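Local coordinates for cytidylate kinase-like family protein (Eubacterium ventriosum, PDB 3FDI) that is of uncharacterised function but, as a cytidylate kinase-like member of the P-loop NTPase clan, probably binds nucleotides and may transfer phosphate between them, at residues B[19-24]-B[183-188]; B[24-29]-B[191-196]. All blocks are in the same frame, centred on the assembly; numbering follows the deposited sequence.

Contact 1: B[19-24]-B[183-188]; sequences GHLVAK and VDVDTA. With SO4 (sulfate ion), chain G.
Val22 and Val185 meet through one methyl each, CG2 of the first against CG1 of the second, and at 3.4 Å between those carbons the packing is tighter than ordinary van der Waals contact. The two side chains cross obliquely. Because Val185 CG1 stands anti to its backbone N (chi1 179°), it reaches out to helix 19-30 and also touches the base of the neighbouring Leu21, 3.8 Å from its CB. One turn on from Val185, Ala188 CB approaches Val22 CG2 at 4.4 Å, a looser touch. No hydrogen bond crosses between the segments; the meeting is wholly aliphatic. Ile180 of strand 176-180 packs on both valines.

Two helix starts frame this patch. Asp184 is the N-cap of helix 185-197: its OD1 accepts from Thr187 N at 2.8 Å, met nearly along the carboxylate C-O axis, and so fixes the first turn that presents Val185. Helix 19-30 begins at the phosphate-binding loop of the P-loop fold, where a sulfate, probably from the crystallisation liquor, takes His20 N on O1 at 2.9 Å (N-H...O angle 160°) and Gly19 N on O3 at 3.1 Å. Gly16 N, Gly18 N and Arg137 NH1 also hydrogen-bond to it, consistent with a nucleotide phosphate site. The chemistry is thus divided by face: backbone N-H groups of the loop and first turn, with Arg137, hold the anion, while the closest contacts between 19-24 and 183-188 are all between aliphatic carbons.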
# COMPACT_ATOMS: atom_id res chain seq x y z
N GLY B 19 3.60 -12.50 -20.71
CA GLY B 19 3.23 -11.15 -21.19
C GLY B 19 3.95 -10.71 -22.44
O GLY B 19 3.32 -10.09 -23.33
N HIS B 20 5.25 -10.98 -22.55
CA HIS B 20 5.97 -10.74 -23.82
C HIS B 20 5.33 -11.51 -24.97
O HIS B 20 5.21 -10.99 -26.03
CB HIS B 20 7.43 -11.12 -23.73
CG HIS B 20 8.16 -11.05 -25.04
ND1 HIS B 20 8.69 -9.88 -25.55
CD2 HIS B 20 8.44 -12.02 -25.96
CE1 HIS B 20 9.25 -10.12 -26.72
NE2 HIS B 20 9.11 -11.41 -26.99
N LEU B 21 4.95 -12.77 -24.77
CA LEU B 21 4.36 -13.57 -25.84
C LEU B 21 3.05 -12.98 -26.28
O LEU B 21 2.75 -12.96 -27.45
CB LEU B 21 4.09 -15.00 -25.39
CG LEU B 21 5.25 -15.91 -25.00
CD1 LEU B 21 4.79 -17.39 -24.85
CD2 LEU B 21 6.39 -15.81 -26.05
N VAL B 22 2.23 -12.50 -25.34
CA VAL B 22 0.98 -11.82 -25.70
C VAL B 22 1.28 -10.54 -26.50
O VAL B 22 0.65 -10.26 -27.54
CB VAL B 22 0.14 -11.53 -24.47
CG1 VAL B 22 -1.09 -10.71 -24.82
CG2 VAL B 22 -0.25 -12.82 -23.75
N ALA B 23 2.22 -9.75 -26.01
CA ALA B 23 2.60 -8.50 -26.70
C ALA B 23 3.01 -8.80 -28.17
O ALA B 23 2.51 -8.20 -29.12
CB ALA B 23 3.67 -7.80 -25.97
N LYS B 24 3.90 -9.77 -28.33
CA LYS B 24 4.30 -10.27 -29.66
C LYS B 24 3.13 -10.75 -30.52
O LYS B 24 2.98 -10.34 -31.66
CB LYS B 24 5.30 -11.43 -29.48
CG LYS B 24 6.10 -11.82 -30.70
CD LYS B 24 7.46 -12.35 -30.22
CE LYS B 24 8.23 -13.19 -31.27
NZ LYS B 24 8.00 -14.67 -31.09
N VAL B 183 -6.27 -20.27 -18.43
CA VAL B 183 -6.30 -20.08 -19.88
C VAL B 183 -4.90 -19.81 -20.41
O VAL B 183 -4.03 -19.34 -19.66
CB VAL B 183 -7.18 -18.92 -20.29
CG1 VAL B 183 -8.65 -19.19 -19.90
CG2 VAL B 183 -6.64 -17.57 -19.68
N ASP B 184 -4.69 -20.10 -21.70
CA ASP B 184 -3.35 -20.00 -22.33
C ASP B 184 -3.15 -18.63 -22.96
O ASP B 184 -4.09 -17.80 -22.95
CB ASP B 184 -3.13 -21.13 -23.37
CG ASP B 184 -4.06 -21.03 -24.58
OD1 ASP B 184 -4.64 -19.97 -24.86
OD2 ASP B 184 -4.24 -22.06 -25.27
N VAL B 185 -1.95 -18.41 -23.53
CA VAL B 185 -1.56 -17.13 -24.13
C VAL B 185 -2.41 -16.75 -25.35
O VAL B 185 -2.69 -15.58 -25.59
CB VAL B 185 -0.02 -17.14 -24.54
CG1 VAL B 185 0.40 -15.82 -25.20
CG2 VAL B 185 0.84 -17.39 -23.31
N ASP B 186 -2.80 -17.75 -26.14
CA ASP B 186 -3.70 -17.51 -27.26
C ASP B 186 -5.06 -17.02 -26.83
O ASP B 186 -5.64 -16.21 -27.52
CB ASP B 186 -3.82 -18.74 -28.13
CG ASP B 186 -2.78 -18.76 -29.21
OD1 ASP B 186 -3.13 -18.99 -30.36
OD2 ASP B 186 -1.61 -18.48 -28.92
N THR B 187 -5.56 -17.48 -25.68
CA THR B 187 -6.88 -17.09 -25.22
C THR B 187 -6.87 -15.64 -24.71
O THR B 187 -7.77 -14.89 -25.03
CB THR B 187 -7.43 -18.03 -24.14
OG1 THR B 187 -7.70 -19.33 -24.71
CG2 THR B 187 -8.75 -17.47 -23.55
N ALA B 188 -5.84 -15.28 -23.94
CA ALA B 188 -5.60 -13.91 -23.48
C ALA B 188 -5.42 -12.94 -24.66
O ALA B 188 -5.99 -11.88 -24.68
CB ALA B 188 -4.37 -13.86 -22.55
S SO4 G . 7.07 -12.51 -19.30
O1 SO4 G . 7.26 -11.84 -20.59
O2 SO4 G . 8.22 -12.36 -18.42
O3 SO4 G . 5.91 -11.78 -18.75
O4 SO4 G . 6.77 -13.96 -19.55

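Contact 2: B[24-29]-B[191-196]; sequences KKLAEH and MIIKYI
The imidazole of His29 lies with one face against Ile193, whose CD1 stands over the ring centre, 3.9 Å from the His29 ring centroid and only 10° off the normal, a CH-pi contact. On the same face, toward CE1, Ile193 CG2 comes to 3.8 Å from His29 CE1. With CG anti to the backbone N (chi1 178°), the His29 ring is carried out to meet an isoleucine arriving from the opposite direction. His29 ND1 is buried here and has no partner in the model.

Helices 19-30 and 185-197 lie on the same side of the parallel P-loop sheet, their local axes 11.1 Å apart at closest approach and crossing at -48°. Leu26 fills the space between them above Ile9 and Ile11 of strand 8-13. Its CD2 lies 3.7 Å from Ile193 CG1, the two side chains sliding past each other in opposite directions, and 3.8 Å from Ile192 CG2, across which Leu26 runs at about a right angle. Were Ile193 cut back to an alanine, Leu26 CD2 would probably face a gap where CG1 now packs, and the His29 ring would lose the methyl over this face. Deeper down, Ile192 continues onto Ala121 and Ile123 of strand 118-125.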
# COMPACT_ATOMS: atom_id res chain seq x y z
N LYS B 24 3.90 -9.77 -28.33
CA LYS B 24 4.30 -10.27 -29.66
C LYS B 24 3.13 -10.75 -30.52
O LYS B 24 2.98 -10.34 -31.66
CB LYS B 24 5.30 -11.43 -29.48
CG LYS B 24 6.10 -11.82 -30.70
CD LYS B 24 7.46 -12.35 -30.22
CE LYS B 24 8.23 -13.19 -31.27
NZ LYS B 24 8.00 -14.67 -31.09
N LYS B 25 2.30 -11.63 -29.97
CA LYS B 25 1.12 -12.10 -30.69
C LYS B 25 0.19 -10.97 -31.13
O LYS B 25 -0.24 -10.93 -32.28
CB LYS B 25 0.38 -13.18 -29.89
CG LYS B 25 1.21 -14.48 -29.83
CD LYS B 25 0.67 -15.56 -28.90
CE LYS B 25 1.21 -16.95 -29.35
NZ LYS B 25 0.79 -18.10 -28.50
N LEU B 26 -0.07 -10.02 -30.26
CA LEU B 26 -0.84 -8.82 -30.63
C LEU B 26 -0.16 -8.03 -31.77
O LEU B 26 -0.84 -7.64 -32.73
CB LEU B 26 -1.02 -7.91 -29.39
CG LEU B 26 -1.92 -8.43 -28.28
CD1 LEU B 26 -1.78 -7.61 -26.91
CD2 LEU B 26 -3.41 -8.50 -28.81
N ALA B 27 1.15 -7.78 -31.67
CA ALA B 27 1.86 -6.97 -32.66
C ALA B 27 1.76 -7.62 -34.04
O ALA B 27 1.50 -6.97 -35.05
CB ALA B 27 3.37 -6.77 -32.26
N GLU B 28 1.91 -8.93 -34.06
CA GLU B 28 1.75 -9.71 -35.27
C GLU B 28 0.31 -9.68 -35.77
O GLU B 28 0.11 -9.61 -36.96
CB GLU B 28 2.18 -11.16 -35.06
CG GLU B 28 3.71 -11.37 -35.10
CD GLU B 28 4.15 -12.72 -34.56
OE1 GLU B 28 3.29 -13.60 -34.31
OE2 GLU B 28 5.37 -12.89 -34.37
N HIS B 29 -0.68 -9.75 -34.89
CA HIS B 29 -2.07 -9.77 -35.37
C HIS B 29 -2.43 -8.47 -36.06
O HIS B 29 -3.09 -8.48 -37.10
CB HIS B 29 -3.06 -10.01 -34.25
CG HIS B 29 -4.49 -9.99 -34.71
ND1 HIS B 29 -5.28 -8.86 -34.64
CD2 HIS B 29 -5.26 -10.96 -35.24
CE1 HIS B 29 -6.49 -9.15 -35.10
NE2 HIS B 29 -6.50 -10.42 -35.46
N MSE B 191 -8.79 -12.26 -26.33
CA MSE B 191 -9.68 -11.47 -25.55
C MSE B 191 -9.29 -9.99 -25.61
O MSE B 191 -10.18 -9.13 -25.50
CB MSE B 191 -9.62 -11.92 -24.10
CG MSE B 191 -10.13 -13.34 -23.89
SE MSE B 191 -9.76 -13.95 -22.08
CE MSE B 191 -10.83 -12.65 -21.13
N ILE B 192 -7.99 -9.71 -25.76
CA ILE B 192 -7.52 -8.32 -25.85
C ILE B 192 -7.93 -7.76 -27.20
O ILE B 192 -8.37 -6.61 -27.30
CB ILE B 192 -5.95 -8.20 -25.66
CG1 ILE B 192 -5.59 -8.51 -24.20
CG2 ILE B 192 -5.45 -6.79 -26.06
CD1 ILE B 192 -4.12 -8.79 -23.93
N ILE B 193 -7.86 -8.61 -28.22
CA ILE B 193 -8.24 -8.21 -29.58
C ILE B 193 -9.76 -7.92 -29.66
O ILE B 193 -10.22 -6.96 -30.33
CB ILE B 193 -7.90 -9.34 -30.59
CG1 ILE B 193 -6.39 -9.50 -30.75
CG2 ILE B 193 -8.61 -9.10 -31.93
CD1 ILE B 193 -6.04 -10.84 -31.32
N LYS B 194 -10.55 -8.73 -28.98
CA LYS B 194 -11.98 -8.50 -28.89
C LYS B 194 -12.27 -7.18 -28.19
O LYS B 194 -13.08 -6.38 -28.67
CB LYS B 194 -12.63 -9.66 -28.12
CG LYS B 194 -14.17 -9.59 -27.93
CD LYS B 194 -14.65 -10.93 -27.34
CE LYS B 194 -16.09 -11.31 -27.67
NZ LYS B 194 -16.39 -11.60 -29.09
N TYR B 195 -11.59 -6.91 -27.07
CA TYR B 195 -11.76 -5.63 -26.40
C TYR B 195 -11.50 -4.48 -27.40
O TYR B 195 -12.33 -3.55 -27.57
CB TYR B 195 -10.81 -5.53 -25.19
CG TYR B 195 -11.02 -4.31 -24.33
CD1 TYR B 195 -11.80 -4.38 -23.17
CD2 TYR B 195 -10.44 -3.11 -24.64
CE1 TYR B 195 -11.98 -3.29 -22.36
CE2 TYR B 195 -10.64 -1.99 -23.81
CZ TYR B 195 -11.41 -2.11 -22.68
OH TYR B 195 -11.62 -1.03 -21.85
N ILE B 196 -10.37 -4.57 -28.07
CA ILE B 196 -9.89 -3.49 -28.97
C ILE B 196 -10.85 -3.27 -30.12
O ILE B 196 -11.23 -2.12 -30.42
CB ILE B 196 -8.45 -3.79 -29.55
CG1 ILE B 196 -7.42 -3.80 -28.44
CG2 ILE B 196 -8.08 -2.80 -30.62
CD1 ILE B 196 -6.12 -4.43 -28.82

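Overall arrangement
From the N terminus, strand 8-13 leads into helix 19-30, which supplies the first segment of both contacts, with Lys24 shared. The chain then builds the other strands and helices before the last strand, 176-180, hands over to helix 185-197. Contact 1 closes a loop of 158 intervening residues and contact 2 one of 161; the two loops cross, since the segments alternate along the chain. Contact 1 joins the N-terminal parts of the two helices and contact 2 their later parts, as expected of helices at an acute angle. Between them, Lys25 forms a salt bridge with Asp186, and Val22 packs on Ile192. Helix 185-197 also packs against the second subunit.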